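Local structure of DNA polymerase sliding clamp C (Sulfolobus tokodaii, 3AIZ) at residues F74-Y88 / V99-F111. The protein serves as one subunit of a ring that encircles DNA and tethers the polymerase and other DNA-processing proteins to it during replication. Residues are numbered along the deposited sequence; the frame is centred on the assembly and turned at random.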
loop_
_atom_site.group_PDB
_atom_site.type_symbol
_atom_site.label_atom_id
_atom_site.label_comp_id
_atom_site.label_asym_id
_atom_site.label_seq_id
_atom_site.Cartn_x
_atom_site.Cartn_y
_atom_site.Cartn_z
ATOM N N PHE C 74 -33.491 10.771 8.583
ATOM C CA PHE C 74 -34.060 10.527 7.264
ATOM C C PHE C 74 -32.999 10.009 6.301
ATOM O O PHE C 74 -33.285 9.186 5.433
ATOM C CB PHE C 74 -34.694 11.807 6.717
ATOM C CG PHE C 74 -35.366 11.632 5.387
ATOM C CD1 PHE C 74 -36.498 10.845 5.267
ATOM C CD2 PHE C 74 -34.875 12.265 4.259
ATOM C CE1 PHE C 74 -37.123 10.685 4.043
ATOM C CE2 PHE C 74 -35.496 12.112 3.034
ATOM C CZ PHE C 74 -36.622 11.321 2.926
ATOM N N THR C 75 -31.773 10.492 6.463
ATOM C CA THR C 75 -30.668 10.070 5.613
ATOM C C THR C 75 -30.094 8.734 6.082
ATOM O O THR C 75 -29.574 7.957 5.281
ATOM C CB THR C 75 -29.557 11.138 5.563
ATOM O OG1 THR C 75 -30.074 12.337 4.974
ATOM C CG2 THR C 75 -28.380 10.651 4.737
ATOM N N ASP C 76 -30.197 8.469 7.381
ATOM C CA ASP C 76 -29.737 7.200 7.938
ATOM C C ASP C 76 -30.471 6.015 7.317
ATOM O O ASP C 76 -29.894 4.942 7.146
ATOM C CB ASP C 76 -29.897 7.178 9.462
ATOM C CG ASP C 76 -28.706 7.784 10.185
ATOM O OD1 ASP C 76 -27.661 8.004 9.536
ATOM O OD2 ASP C 76 -28.813 8.033 11.405
ATOM N N VAL C 77 -31.744 6.209 6.981
ATOM C CA VAL C 77 -32.529 5.144 6.368
ATOM C C VAL C 77 -32.386 5.164 4.852
ATOM O O VAL C 77 -32.584 4.147 4.189
ATOM C CB VAL C 77 -34.025 5.227 6.744
ATOM C CG1 VAL C 77 -34.187 5.342 8.252
ATOM C CG2 VAL C 77 -34.688 6.397 6.044
ATOM N N LEU C 78 -32.041 6.327 4.308
ATOM C CA LEU C 78 -31.828 6.464 2.872
ATOM C C LEU C 78 -30.529 5.789 2.447
ATOM O O LEU C 78 -30.412 5.302 1.324
ATOM C CB LEU C 78 -31.816 7.937 2.462
ATOM C CG LEU C 78 -33.158 8.673 2.484
ATOM C CD1 LEU C 78 -32.972 10.130 2.094
ATOM C CD2 LEU C 78 -34.161 7.998 1.565
ATOM N N LYS C 79 -29.555 5.764 3.350
ATOM C CA LYS C 79 -28.277 5.121 3.074
ATOM C C LYS C 79 -28.442 3.612 2.919
ATOM O O LYS C 79 -27.576 2.939 2.360
ATOM C CB LYS C 79 -27.272 5.410 4.191
ATOM C CG LYS C 79 -26.826 6.856 4.293
ATOM C CD LYS C 79 -25.781 7.019 5.388
ATOM C CE LYS C 79 -25.337 8.465 5.537
ATOM N NZ LYS C 79 -24.297 8.617 6.593
ATOM N N THR C 80 -29.556 3.086 3.418
ATOM C CA THR C 80 -29.777 1.644 3.427
ATOM C C THR C 80 -30.481 1.156 2.165
ATOM O O THR C 80 -30.929 0.012 2.104
ATOM C CB THR C 80 -30.598 1.205 4.654
ATOM O OG1 THR C 80 -31.977 1.543 4.460
ATOM C CG2 THR C 80 -30.080 1.881 5.913
ATOM N N VAL C 81 -30.581 2.022 1.162
ATOM C CA VAL C 81 -31.217 1.643 -0.095
ATOM C C VAL C 81 -30.220 0.960 -1.024
ATOM O O VAL C 81 -29.037 1.297 -1.039
ATOM C CB VAL C 81 -31.840 2.854 -0.821
ATOM C CG1 VAL C 81 -32.810 3.582 0.097
ATOM C CG2 VAL C 81 -30.757 3.796 -1.318
ATOM N N THR C 82 -30.708 -0.007 -1.793
ATOM C CA THR C 82 -29.871 -0.724 -2.742
ATOM C C THR C 82 -30.107 -0.209 -4.156
ATOM O O THR C 82 -30.791 0.797 -4.355
ATOM C CB THR C 82 -30.149 -2.236 -2.706
ATOM O OG1 THR C 82 -31.493 -2.487 -3.132
ATOM C CG2 THR C 82 -29.957 -2.776 -1.299
ATOM N N LYS C 83 -29.539 -0.902 -5.137
ATOM C CA LYS C 83 -29.698 -0.522 -6.535
ATOM C C LYS C 83 -31.114 -0.810 -7.022
ATOM O O LYS C 83 -31.683 -0.042 -7.797
ATOM C CB LYS C 83 -28.687 -1.267 -7.409
ATOM C CG LYS C 83 -27.232 -1.017 -7.043
ATOM C CD LYS C 83 -26.818 0.414 -7.345
ATOM C CE LYS C 83 -25.329 0.617 -7.106
ATOM N NZ LYS C 83 -24.885 1.988 -7.491
ATOM N N ASN C 84 -31.678 -1.921 -6.557
ATOM C CA ASN C 84 -33.003 -2.352 -6.993
ATOM C C ASN C 84 -34.101 -2.061 -5.972
ATOM O O ASN C 84 -35.112 -2.762 -5.917
ATOM C CB ASN C 84 -32.988 -3.842 -7.347
ATOM C CG ASN C 84 -32.497 -4.711 -6.202
ATOM O OD1 ASN C 84 -33.079 -4.717 -5.117
ATOM N ND2 ASN C 84 -31.421 -5.454 -6.442
ATOM N N ASP C 85 -33.894 -1.026 -5.164
ATOM C CA ASP C 85 -34.888 -0.608 -4.181
ATOM C C ASP C 85 -35.765 0.509 -4.722
ATOM O O ASP C 85 -35.266 1.479 -5.291
ATOM C CB ASP C 85 -34.209 -0.135 -2.895
ATOM C CG ASP C 85 -34.043 -1.242 -1.881
ATOM O OD1 ASP C 85 -34.843 -2.202 -1.911
ATOM O OD2 ASP C 85 -33.119 -1.149 -1.046
ATOM N N SER C 86 -37.074 0.367 -4.546
ATOM C CA SER C 86 -38.007 1.440 -4.857
ATOM C C SER C 86 -38.396 2.133 -3.557
ATOM O O SER C 86 -38.512 1.487 -2.517
ATOM C CB SER C 86 -39.246 0.898 -5.573
ATOM O OG SER C 86 -39.915 -0.071 -4.783
ATOM N N LEU C 87 -38.590 3.445 -3.613
ATOM C CA LEU C 87 -38.862 4.216 -2.406
ATOM C C LEU C 87 -40.269 4.807 -2.399
ATOM O O LEU C 87 -40.794 5.196 -3.439
ATOM C CB LEU C 87 -37.815 5.319 -2.235
ATOM C CG LEU C 87 -37.876 6.140 -0.947
ATOM C CD1 LEU C 87 -36.481 6.349 -0.385
ATOM C CD2 LEU C 87 -38.572 7.471 -1.183
ATOM N N TYR C 88 -40.873 4.863 -1.216
ATOM C CA TYR C 88 -42.205 5.435 -1.056
ATOM C C TYR C 88 -42.222 6.452 0.080
ATOM O O TYR C 88 -41.731 6.181 1.175
ATOM C CB TYR C 88 -43.237 4.339 -0.773
ATOM C CG TYR C 88 -43.450 3.363 -1.911
ATOM C CD1 TYR C 88 -42.670 2.219 -2.027
ATOM C CD2 TYR C 88 -44.441 3.578 -2.861
ATOM C CE1 TYR C 88 -42.864 1.321 -3.061
ATOM C CE2 TYR C 88 -44.643 2.685 -3.898
ATOM C CZ TYR C 88 -43.850 1.559 -3.995
ATOM O OH TYR C 88 -44.044 0.666 -5.024
ATOM N N VAL C 99 -41.348 6.454 5.278
ATOM C CA VAL C 99 -40.428 6.022 4.236
ATOM C C VAL C 99 -40.511 4.508 4.085
ATOM O O VAL C 99 -40.214 3.766 5.021
ATOM C CB VAL C 99 -38.978 6.422 4.560
ATOM C CG1 VAL C 99 -38.080 6.179 3.359
ATOM C CG2 VAL C 99 -38.914 7.877 4.984
ATOM N N THR C 100 -40.922 4.052 2.907
ATOM C CA THR C 100 -41.079 2.626 2.659
ATOM C C THR C 100 -40.122 2.130 1.584
ATOM O O THR C 100 -40.321 2.390 0.398
ATOM C CB THR C 100 -42.518 2.282 2.240
ATOM O OG1 THR C 100 -43.429 2.710 3.258
ATOM C CG2 THR C 100 -42.667 0.784 2.027
ATOM N N LEU C 101 -39.085 1.415 2.003
ATOM C CA LEU C 101 -38.142 0.820 1.067
ATOM C C LEU C 101 -38.650 -0.546 0.616
ATOM O O LEU C 101 -38.965 -1.404 1.440
ATOM C CB LEU C 101 -36.760 0.689 1.707
ATOM C CG LEU C 101 -36.180 1.976 2.291
ATOM C CD1 LEU C 101 -34.753 1.754 2.756
ATOM C CD2 LEU C 101 -36.239 3.096 1.268
ATOM N N ASP C 102 -38.734 -0.739 -0.696
ATOM C CA ASP C 102 -39.263 -1.978 -1.248
ATOM C C ASP C 102 -38.265 -2.631 -2.197
ATOM O O ASP C 102 -37.990 -2.112 -3.278
ATOM C CB ASP C 102 -40.585 -1.712 -1.970
ATOM C CG ASP C 102 -41.324 -2.989 -2.329
ATOM O OD1 ASP C 102 -40.708 -4.074 -2.272
ATOM O OD2 ASP C 102 -42.523 -2.905 -2.668
ATOM N N GLY C 103 -37.726 -3.773 -1.780
ATOM C CA GLY C 103 -36.781 -4.519 -2.590
ATOM C C GLY C 103 -36.794 -5.990 -2.227
ATOM O O GLY C 103 -37.827 -6.652 -2.331
ATOM N N VAL C 104 -35.643 -6.503 -1.800
ATOM C CA VAL C 104 -35.548 -7.884 -1.341
ATOM C C VAL C 104 -36.630 -8.160 -0.302
ATOM O O VAL C 104 -37.246 -9.226 -0.294
ATOM C CB VAL C 104 -34.169 -8.177 -0.727
ATOM C CG1 VAL C 104 -34.128 -9.591 -0.164
ATOM C CG2 VAL C 104 -33.073 -7.971 -1.764
ATOM N N TYR C 105 -36.852 -7.187 0.574
ATOM C CA TYR C 105 -37.930 -7.255 1.551
ATOM C C TYR C 105 -38.512 -5.862 1.743
ATOM O O TYR C 105 -37.852 -4.865 1.452
ATOM C CB TYR C 105 -37.421 -7.810 2.882
ATOM C CG TYR C 105 -36.419 -6.920 3.579
ATOM C CD1 TYR C 105 -35.134 -6.763 3.080
ATOM C CD2 TYR C 105 -36.756 -6.243 4.743
ATOM C CE1 TYR C 105 -34.216 -5.953 3.716
ATOM C CE2 TYR C 105 -35.842 -5.433 5.387
ATOM C CZ TYR C 105 -34.574 -5.291 4.869
ATOM O OH TYR C 105 -33.660 -4.485 5.504
ATOM N N GLU C 106 -39.747 -5.791 2.223
ATOM C CA GLU C 106 -40.406 -4.505 2.419
ATOM C C GLU C 106 -40.229 -4.012 3.852
ATOM O O GLU C 106 -40.350 -4.782 4.804
ATOM C CB GLU C 106 -41.890 -4.599 2.063
ATOM C CG GLU C 106 -42.583 -3.254 1.950
ATOM C CD GLU C 106 -44.029 -3.381 1.512
ATOM O OE1 GLU C 106 -44.634 -4.445 1.768
ATOM O OE2 GLU C 106 -44.558 -2.418 0.916
ATOM N N ARG C 107 -39.940 -2.725 3.997
ATOM C CA ARG C 107 -39.673 -2.141 5.305
ATOM C C ARG C 107 -40.121 -0.683 5.351
ATOM O O ARG C 107 -39.961 0.054 4.380
ATOM C CB ARG C 107 -38.182 -2.248 5.631
ATOM C CG ARG C 107 -37.277 -1.711 4.531
ATOM C CD ARG C 107 -35.835 -2.140 4.736
ATOM N NE ARG C 107 -34.956 -1.656 3.675
ATOM C CZ ARG C 107 -34.918 -2.163 2.446
ATOM N NH1 ARG C 107 -34.086 -1.663 1.544
ATOM N NH2 ARG C 107 -35.720 -3.163 2.115
ATOM N N THR C 108 -40.684 -0.272 6.484
ATOM C CA THR C 108 -41.189 1.089 6.630
ATOM C C THR C 108 -40.668 1.785 7.884
ATOM O O THR C 108 -40.922 1.345 9.006
ATOM C CB THR C 108 -42.728 1.122 6.644
ATOM O OG1 THR C 108 -43.228 0.757 5.352
ATOM C CG2 THR C 108 -43.227 2.517 6.996
ATOM N N PHE C 109 -39.937 2.877 7.680
ATOM C CA PHE C 109 -39.480 3.717 8.778
ATOM C C PHE C 109 -40.414 4.912 8.935
ATOM O O PHE C 109 -40.988 5.396 7.960
ATOM C CB PHE C 109 -38.055 4.211 8.522
ATOM C CG PHE C 109 -37.023 3.121 8.501
ATOM C CD1 PHE C 109 -36.805 2.377 7.354
ATOM C CD2 PHE C 109 -36.257 2.853 9.621
ATOM C CE1 PHE C 109 -35.853 1.380 7.330
ATOM C CE2 PHE C 109 -35.301 1.858 9.603
ATOM C CZ PHE C 109 -35.099 1.119 8.456
ATOM N N THR C 110 -40.565 5.389 10.165
ATOM C CA THR C 110 -41.401 6.551 10.430
ATOM C C THR C 110 -40.668 7.567 11.295
ATOM O O THR C 110 -40.006 7.208 12.266
ATOM C CB THR C 110 -42.724 6.156 11.109
ATOM O OG1 THR C 110 -43.605 5.582 10.135
ATOM C CG2 THR C 110 -43.393 7.375 11.721
ATOM N N PHE C 111 -40.786 8.838 10.932
ATOM C CA PHE C 111 -40.130 9.904 11.674
ATOM C C PHE C 111 -41.158 10.881 12.224
ATOM O O PHE C 111 -42.137 11.204 11.552
ATOM C CB PHE C 111 -39.129 10.636 10.778
ATOM C CG PHE C 111 -38.155 9.723 10.092
ATOM C CD1 PHE C 111 -38.402 9.267 8.807
ATOM C CD2 PHE C 111 -36.999 9.314 10.733
ATOM C CE1 PHE C 111 -37.509 8.422 8.173
ATOM C CE2 PHE C 111 -36.101 8.469 10.104
ATOM C CZ PHE C 111 -36.358 8.023 8.821
#
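Asp-102 O is gripped twice by Ser-86, whose backbone N (2.9 Å from Asp-102 O) and OG approach it from opposite faces of the carbonyl plane. Ser-86 OG reaches it because chi1 of 59° sets the hydroxyl between its own N and carbonyl carbon. Asp-102 N returns a bond to Ser-86 O, closing the antiparallel pair. Asp-85 OD2 takes Thr-82 N at 2.8 Å on its anti side and also meets Arg-107 NH1, at the edge of the guanidinium, in a salt bridge. The carboxylate and guanidinium planes stand 56° apart, and the hydrogen bond within the salt bridge is weak, its N-H...O angle only 125°. Leu-101 CB covers one guanidinium face, 3.4 Å above its centre. This is the edge of the PCNA N-terminal domain, where helix 71-78 packs on an antiparallel sheet and strand 106-111 carries that sheet into the neighbouring PCNA2 subunit. On the helix side, Val-77 CG1 sits over a face of the Phe-109 ring, 3.7 Å from its centroid, and meets the edge of Phe-111 at CZ. The ring of Phe-74 turns its own edge to Val-99 CG2, with CE1 3.5 Å from that methyl.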